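Local coordinates for glycoside hydrolase family protein (Novosphingobium sp. PP1Y, PDB 6Q2F) that acts as an alpha-L-rhamnosidase, a glycoside hydrolase that probably releases rhamnose from rhamnosylated compounds, at residues A213-D218 with P430-G435; L425-P430 with W438-L443; R515-F520 with Y526-W531. One frame throughout, in Å; residues are numbered along the deposited sequence.

Interaction 1 of 3, residues A213-D218 with P430-G435; sequences AFPVPD and PKLPAG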
# COMPACT_ATOMS: atom_id res chain seq x y z
N ALA A 213 0.14 -2.84 41.87
CA ALA A 213 0.50 -3.95 42.73
C ALA A 213 -0.62 -4.97 42.68
O ALA A 213 -1.80 -4.61 42.54
CB ALA A 213 0.75 -3.51 44.18
N PHE A 214 -0.26 -6.24 42.79
CA PHE A 214 -1.24 -7.31 42.74
C PHE A 214 -0.64 -8.53 43.41
O PHE A 214 0.58 -8.73 43.36
CB PHE A 214 -1.65 -7.61 41.29
CG PHE A 214 -0.49 -7.78 40.35
CD1 PHE A 214 0.08 -9.02 40.15
CD2 PHE A 214 0.02 -6.70 39.65
CE1 PHE A 214 1.15 -9.20 39.28
CE2 PHE A 214 1.09 -6.86 38.78
CZ PHE A 214 1.65 -8.12 38.59
N PRO A 215 -1.47 -9.34 44.06
CA PRO A 215 -0.95 -10.56 44.70
C PRO A 215 -0.57 -11.59 43.66
O PRO A 215 -1.12 -11.64 42.56
CB PRO A 215 -2.13 -11.04 45.55
CG PRO A 215 -3.08 -9.87 45.62
CD PRO A 215 -2.89 -9.13 44.33
N VAL A 216 0.39 -12.42 44.03
CA VAL A 216 0.95 -13.40 43.11
C VAL A 216 1.38 -14.58 43.97
O VAL A 216 1.73 -14.39 45.14
CB VAL A 216 2.11 -12.78 42.29
CG1 VAL A 216 1.62 -11.65 41.40
CG2 VAL A 216 3.26 -12.34 43.19
N PRO A 217 1.31 -15.81 43.47
CA PRO A 217 1.67 -16.96 44.31
C PRO A 217 3.17 -17.14 44.42
O PRO A 217 3.91 -16.95 43.45
CB PRO A 217 1.02 -18.14 43.58
CG PRO A 217 1.05 -17.72 42.15
CD PRO A 217 0.82 -16.23 42.15
N ASP A 218 3.63 -17.49 45.62
CA ASP A 218 5.01 -17.92 45.80
C ASP A 218 5.30 -19.05 44.84
O ASP A 218 4.56 -20.03 44.77
CB ASP A 218 5.25 -18.37 47.25
CG ASP A 218 5.22 -17.21 48.23
OD1 ASP A 218 5.75 -16.14 47.90
OD2 ASP A 218 4.68 -17.39 49.34
N PRO A 430 -0.79 -4.84 52.30
CA PRO A 430 -1.73 -5.62 53.11
C PRO A 430 -1.32 -7.08 53.19
O PRO A 430 -0.67 -7.63 52.29
CB PRO A 430 -3.08 -5.45 52.37
CG PRO A 430 -2.77 -4.82 51.07
CD PRO A 430 -1.46 -4.11 51.21
N LYS A 431 -1.68 -7.69 54.31
CA LYS A 431 -1.38 -9.10 54.55
C LYS A 431 -2.08 -9.98 53.52
O LYS A 431 -3.17 -9.67 53.04
CB LYS A 431 -1.82 -9.49 55.96
CG LYS A 431 -0.90 -10.43 56.71
CD LYS A 431 -1.29 -10.50 58.19
CE LYS A 431 -0.46 -11.53 58.95
NZ LYS A 431 -0.82 -12.93 58.58
N LEU A 432 -1.45 -11.09 53.20
CA LEU A 432 -1.95 -12.01 52.20
C LEU A 432 -2.03 -13.41 52.79
O LEU A 432 -1.35 -13.71 53.78
CB LEU A 432 -1.04 -12.03 50.96
CG LEU A 432 -1.05 -10.83 50.03
CD1 LEU A 432 0.15 -10.87 49.10
CD2 LEU A 432 -2.33 -10.78 49.21
N PRO A 433 -2.84 -14.29 52.21
CA PRO A 433 -2.75 -15.72 52.54
C PRO A 433 -1.33 -16.26 52.42
O PRO A 433 -0.47 -15.64 51.78
CB PRO A 433 -3.67 -16.37 51.50
CG PRO A 433 -4.67 -15.31 51.18
CD PRO A 433 -3.97 -13.99 51.31
N ALA A 434 -1.07 -17.40 53.05
CA ALA A 434 0.26 -18.00 53.00
C ALA A 434 0.52 -18.53 51.60
O ALA A 434 -0.38 -19.01 50.92
CB ALA A 434 0.39 -19.13 54.03
N GLY A 435 1.78 -18.44 51.18
CA GLY A 435 2.15 -18.84 49.84
C GLY A 435 1.83 -17.82 48.77
O GLY A 435 1.68 -18.17 47.60
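L432 is the first residue of 430-435 to meet the strand: its CD2 methyl lies 3.7 Å from CB of P215 and almost as near CG of the same ring, the two side chains crossing at roughly a right angle. Its CG is beside the backbone N and anti to the carbonyl carbon (chi1 -72°), which puts the CD2 methyl against the P215 ring. From here the loop runs almost alongside 215-218, its end-to-end direction only 24° away, and closes in until the CA atoms of G435 and D218 are 5.0 Å apart. G435, with a positive phi of 79°, stands where the chain turns back into strand 436-447, the antiparallel neighbour of strand 206-217. Its carbonyl takes up the register of that ladder, in which V216 pairs with H437: O of G435 accepts from N of D218 at 2.9 Å. The same oxygen has CA of P217 at 3.5 Å, a CA-H...O contact. The carboxylate of D218 is crowded against G435, a close approach that is doubtful in detail, while its OD1 is hydrogen-bonded to ND1 of H437.

Interaction 2 of 3, residues L425-P430 with W438-L443; sequences LDWAAP and WRVLRL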
# COMPACT_ATOMS: atom_id res chain seq x y z
N LEU A 425 8.42 4.44 47.60
CA LEU A 425 7.00 4.09 47.54
C LEU A 425 6.47 3.99 48.96
O LEU A 425 6.97 3.20 49.76
CB LEU A 425 6.81 2.76 46.80
CG LEU A 425 5.38 2.25 46.61
CD1 LEU A 425 4.68 3.05 45.53
CD2 LEU A 425 5.42 0.78 46.27
N ASP A 426 5.52 4.84 49.32
CA ASP A 426 4.96 4.84 50.66
C ASP A 426 3.70 3.99 50.66
O ASP A 426 2.64 4.47 50.37
CB ASP A 426 4.75 6.31 51.05
CG ASP A 426 3.49 6.57 51.84
OD1 ASP A 426 3.17 5.82 52.77
OD2 ASP A 426 2.83 7.58 51.56
N TRP A 427 3.84 2.72 51.01
CA TRP A 427 2.73 1.77 50.97
C TRP A 427 2.84 0.76 52.10
O TRP A 427 3.91 0.22 52.38
CB TRP A 427 2.69 1.05 49.62
CG TRP A 427 1.54 0.14 49.43
CD1 TRP A 427 0.22 0.40 49.71
CD2 TRP A 427 1.57 -1.17 48.85
NE1 TRP A 427 -0.55 -0.68 49.36
CE2 TRP A 427 0.25 -1.66 48.83
CE3 TRP A 427 2.60 -1.98 48.35
CZ2 TRP A 427 -0.07 -2.91 48.34
CZ3 TRP A 427 2.28 -3.23 47.87
CH2 TRP A 427 0.96 -3.69 47.87
N ALA A 428 1.70 0.49 52.74
CA ALA A 428 1.59 -0.60 53.70
C ALA A 428 1.00 -1.79 52.97
O ALA A 428 -0.21 -1.84 52.71
CB ALA A 428 0.74 -0.18 54.90
N ALA A 429 1.86 -2.74 52.61
CA ALA A 429 1.44 -3.91 51.85
C ALA A 429 0.49 -4.76 52.67
O ALA A 429 0.90 -5.35 53.67
CB ALA A 429 2.65 -4.73 51.41
N PRO A 430 -0.79 -4.84 52.30
CA PRO A 430 -1.73 -5.62 53.11
C PRO A 430 -1.32 -7.08 53.19
O PRO A 430 -0.67 -7.63 52.29
CB PRO A 430 -3.08 -5.45 52.37
CG PRO A 430 -2.77 -4.82 51.07
CD PRO A 430 -1.46 -4.11 51.21
N TRP A 438 3.42 -10.10 47.16
CA TRP A 438 3.05 -8.96 46.34
C TRP A 438 4.02 -8.78 45.19
O TRP A 438 5.23 -8.99 45.32
CB TRP A 438 3.00 -7.68 47.18
CG TRP A 438 1.76 -7.51 47.99
CD1 TRP A 438 1.61 -7.72 49.33
CD2 TRP A 438 0.47 -7.12 47.50
NE1 TRP A 438 0.31 -7.47 49.71
CE2 TRP A 438 -0.41 -7.11 48.60
CE3 TRP A 438 -0.03 -6.78 46.24
CZ2 TRP A 438 -1.75 -6.76 48.48
CZ3 TRP A 438 -1.36 -6.44 46.12
CH2 TRP A 438 -2.21 -6.43 47.23
N ARG A 439 3.49 -8.29 44.09
CA ARG A 439 4.28 -7.95 42.96
C ARG A 439 3.95 -6.52 42.66
O ARG A 439 2.82 -6.17 42.54
CB ARG A 439 3.93 -8.81 41.80
CG ARG A 439 4.96 -8.83 40.72
CD ARG A 439 4.89 -10.19 40.12
NE ARG A 439 5.34 -10.21 38.76
CZ ARG A 439 5.08 -11.20 37.93
NH1 ARG A 439 4.36 -12.24 38.32
NH2 ARG A 439 5.56 -11.15 36.70
N VAL A 440 4.97 -5.70 42.55
CA VAL A 440 4.79 -4.32 42.26
C VAL A 440 5.39 -4.03 40.91
O VAL A 440 6.54 -4.27 40.67
CB VAL A 440 5.43 -3.44 43.31
CG1 VAL A 440 5.13 -1.99 43.07
CG2 VAL A 440 4.96 -3.86 44.68
N LEU A 441 4.56 -3.48 40.05
CA LEU A 441 4.92 -3.17 38.71
C LEU A 441 5.00 -1.68 38.50
O LEU A 441 4.05 -0.98 38.71
CB LEU A 441 3.85 -3.76 37.82
CG LEU A 441 4.04 -3.88 36.34
CD1 LEU A 441 5.45 -4.26 36.05
CD2 LEU A 441 3.13 -4.96 35.84
N ARG A 442 6.16 -1.23 38.08
CA ARG A 442 6.33 0.16 37.81
C ARG A 442 6.37 0.28 36.30
O ARG A 442 7.29 -0.16 35.65
CB ARG A 442 7.58 0.74 38.44
CG ARG A 442 7.73 2.20 38.15
CD ARG A 442 8.86 2.83 38.92
NE ARG A 442 9.10 4.20 38.54
CZ ARG A 442 10.11 4.91 38.97
NH1 ARG A 442 10.99 4.39 39.79
NH2 ARG A 442 10.26 6.15 38.57
N LEU A 443 5.34 0.91 35.76
CA LEU A 443 5.22 1.12 34.34
C LEU A 443 5.74 2.50 33.99
O LEU A 443 5.47 3.48 34.70
CB LEU A 443 3.77 0.97 33.89
CG LEU A 443 3.13 -0.36 34.26
CD1 LEU A 443 1.67 -0.36 33.82
CD2 LEU A 443 3.89 -1.49 33.61
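The indole of W438 receives the rim of W427 over one face, W427 CH2 standing 3.5 Å above the ring plane near its centre, in a T-shaped (edge-to-face) pair with planes at 79°. L432 lies over the opposite face. At the edge of W438, its NE1 donates to O of P430 at 2.8 Å; the N-H...O angle is 178°, and the oxygen sits in the ring plane while the donor sits in the carbonyl plane. One straight bond thus satisfies the indole N-H and also fixes the ring's rotation. The W427 ring has CA of A429 over one of its own faces, so the chain of 425-430 folds across this tryptophan before delivering P430 to the other. CG of W427 is anti to the backbone N (chi1 -175°), which extends the indole across to W438. Smaller groups fill in around the pair: CG of P430 comes within 3.4 Å of CZ2 of W438, CB of A429 lies 3.8 Å from its CD1, and V440 offers CG2 to W427 and CG1 to CD2 of L425. A leucine in place of W438 would probably leave the P430 carbonyl without its donor and the edge of W427 without a face to rest on. The contact lies against an antiparallel sheet: strand 436-447 runs between strands 151-160 and 206-217, whose L160 and A213 also touch W427, while the short, weakly bonded strand 428-429 pairs with strand 164-165 instead.

Interaction 3 of 3, residues R515-F520 with Y526-W531; sequences RMLEQF and YDARPW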
# COMPACT_ATOMS: atom_id res chain seq x y z
N ARG A 515 -2.25 9.81 27.01
CA ARG A 515 -3.68 9.75 27.30
C ARG A 515 -4.26 8.36 27.13
O ARG A 515 -5.48 8.21 27.20
CB ARG A 515 -4.45 10.73 26.41
CG ARG A 515 -4.03 12.21 26.58
CD ARG A 515 -4.85 13.10 25.64
NE ARG A 515 -4.60 14.52 25.87
CZ ARG A 515 -5.54 15.40 26.23
NH1 ARG A 515 -6.80 14.99 26.39
NH2 ARG A 515 -5.23 16.67 26.41
N MSE A 516 -3.42 7.35 26.94
CA MSE A 516 -3.89 5.99 26.62
C MSE A 516 -5.01 5.43 27.53
O MSE A 516 -5.97 4.85 27.03
CB MSE A 516 -2.71 5.02 26.64
CG MSE A 516 -3.06 3.64 26.18
SE MSE A 516 -3.43 3.64 24.28
CE MSE A 516 -4.09 1.84 24.15
N LEU A 517 -4.87 5.59 28.85
CA LEU A 517 -5.89 5.04 29.75
C LEU A 517 -7.25 5.68 29.51
O LEU A 517 -8.27 4.98 29.44
CB LEU A 517 -5.45 5.19 31.21
CG LEU A 517 -4.19 4.41 31.55
CD1 LEU A 517 -3.86 4.49 33.04
CD2 LEU A 517 -4.32 2.94 31.11
N GLU A 518 -7.29 7.01 29.37
CA GLU A 518 -8.56 7.67 29.04
C GLU A 518 -9.06 7.25 27.67
O GLU A 518 -10.26 7.02 27.49
CB GLU A 518 -8.41 9.20 29.06
CG GLU A 518 -7.94 9.83 30.36
CD GLU A 518 -7.35 11.21 30.12
OE1 GLU A 518 -8.11 12.12 29.71
OE2 GLU A 518 -6.13 11.38 30.30
N GLN A 519 -8.17 7.18 26.68
CA GLN A 519 -8.59 6.78 25.34
C GLN A 519 -9.15 5.38 25.36
O GLN A 519 -10.18 5.10 24.73
CB GLN A 519 -7.43 6.87 24.34
CG GLN A 519 -6.78 8.24 24.19
CD GLN A 519 -7.65 9.22 23.43
OE1 GLN A 519 -8.84 8.98 23.22
NE2 GLN A 519 -7.08 10.35 23.03
N PHE A 520 -8.48 4.46 26.06
CA PHE A 520 -8.97 3.09 26.12
C PHE A 520 -10.35 3.04 26.77
O PHE A 520 -11.26 2.38 26.27
CB PHE A 520 -7.97 2.23 26.90
CG PHE A 520 -8.32 0.77 26.97
CD1 PHE A 520 -9.31 0.32 27.84
CD2 PHE A 520 -7.63 -0.15 26.20
CE1 PHE A 520 -9.61 -1.02 27.92
CE2 PHE A 520 -7.93 -1.50 26.28
CZ PHE A 520 -8.93 -1.93 27.15
N TYR A 526 -14.19 0.18 29.21
CA TYR A 526 -13.80 -0.32 30.52
C TYR A 526 -12.38 0.14 30.85
O TYR A 526 -11.63 0.57 29.97
CB TYR A 526 -13.90 -1.86 30.62
CG TYR A 526 -12.96 -2.68 29.73
CD1 TYR A 526 -13.26 -2.90 28.39
CD2 TYR A 526 -11.81 -3.27 30.25
CE1 TYR A 526 -12.41 -3.66 27.57
CE2 TYR A 526 -10.95 -4.05 29.44
CZ TYR A 526 -11.26 -4.24 28.11
OH TYR A 526 -10.42 -5.00 27.31
N ASP A 527 -12.04 0.03 32.13
CA ASP A 527 -10.77 0.51 32.67
C ASP A 527 -9.64 -0.48 32.33
O ASP A 527 -9.69 -1.65 32.72
CB ASP A 527 -10.91 0.67 34.18
CG ASP A 527 -9.73 1.39 34.82
OD1 ASP A 527 -8.70 1.62 34.15
OD2 ASP A 527 -9.85 1.72 36.02
N ALA A 528 -8.62 -0.01 31.61
CA ALA A 528 -7.50 -0.89 31.28
C ALA A 528 -6.54 -1.14 32.44
O ALA A 528 -5.77 -2.10 32.38
CB ALA A 528 -6.70 -0.31 30.10
N ARG A 529 -6.60 -0.34 33.51
CA ARG A 529 -5.59 -0.42 34.57
C ARG A 529 -5.41 -1.82 35.16
O ARG A 529 -4.26 -2.26 35.30
CB ARG A 529 -5.91 0.60 35.67
CG ARG A 529 -5.20 1.93 35.43
CD ARG A 529 -6.07 3.13 35.80
NE ARG A 529 -6.05 3.44 37.22
CZ ARG A 529 -7.11 3.35 38.03
NH1 ARG A 529 -8.29 2.98 37.54
NH2 ARG A 529 -7.00 3.65 39.32
N PRO A 530 -6.46 -2.56 35.52
CA PRO A 530 -6.23 -3.90 36.09
C PRO A 530 -5.60 -4.87 35.11
O PRO A 530 -5.04 -5.89 35.53
CB PRO A 530 -7.63 -4.35 36.52
CG PRO A 530 -8.44 -3.10 36.62
CD PRO A 530 -7.90 -2.23 35.51
N TRP A 531 -5.68 -4.57 33.81
CA TRP A 531 -5.19 -5.46 32.77
C TRP A 531 -3.79 -5.11 32.27
O TRP A 531 -3.15 -5.96 31.63
CB TRP A 531 -6.17 -5.46 31.60
CG TRP A 531 -7.53 -5.91 32.03
CD1 TRP A 531 -8.56 -5.11 32.46
CD2 TRP A 531 -8.01 -7.26 32.11
NE1 TRP A 531 -9.65 -5.88 32.79
CE2 TRP A 531 -9.34 -7.20 32.59
CE3 TRP A 531 -7.45 -8.51 31.81
CZ2 TRP A 531 -10.12 -8.34 32.78
CZ3 TRP A 531 -8.22 -9.64 32.00
CH2 TRP A 531 -9.54 -9.56 32.48
O HOH W 1 -8.50 2.76 31.03
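F520 drives the edge of its ring onto the face of Y526: its CE1 stands 3.5 Å above the centre of the tyrosine ring, and the planes meet at 85°, a T-shaped stack. One face of F520 is taken by A528, whose CB lies 3.6 Å from the ring centroid and 15° off its normal, a CH-pi contact. The backbone O of Y526 comes to the phenylalanine's edge, 3.2 Å from CD1. F520 reaches this site because its CG is anti to the backbone N (chi1 -177°), directing the ring toward the loop. On the more exposed side, CD1 of L517 packs across the bent chain of R529, 3.7 Å from CG, and a water bridges the backbones, donating to O of L517 and accepting from N of A528. The loop itself is shaped by an Asx turn, OD1 of D527 accepting from N of R529 at 2.9 Å; NE of R529 forms a salt bridge with OD2 of D414, while the short, poorly angled approach of its NH1 to OD2 of D527 is doubtful in detail. The contact folds the segment after helix 516-524 back on its first turns, in the long excursion between strands 497-502 and 579-582 of the (beta/alpha)8 barrel. Helix 543-575 lies against both parts: F549 meets the rings of F520 and W531, D552 bonds OH of Y526, and T556 touches F520.

How the interactions relate
Strand 206-217 comes first, and its end waits more than two hundred residues for the loop 430-435, so interaction 1 closes a very long connection. Interaction 2 closes only the short loop from 425-430 to 438-443. Their segments alternate along the chain, so the two contacts cross; they share P430 and touch directly, W438 packing on the backbone of 214-215, with F214 O probably bonded to R439 N. Together they fasten the loop to neighbouring strands of one antiparallel sheet. Interaction 3 follows in series, closing a helix-to-loop turn in the barrel's excursion; its nearest atoms are about 6 Å from interaction 2 and about 7 Å from interaction 1.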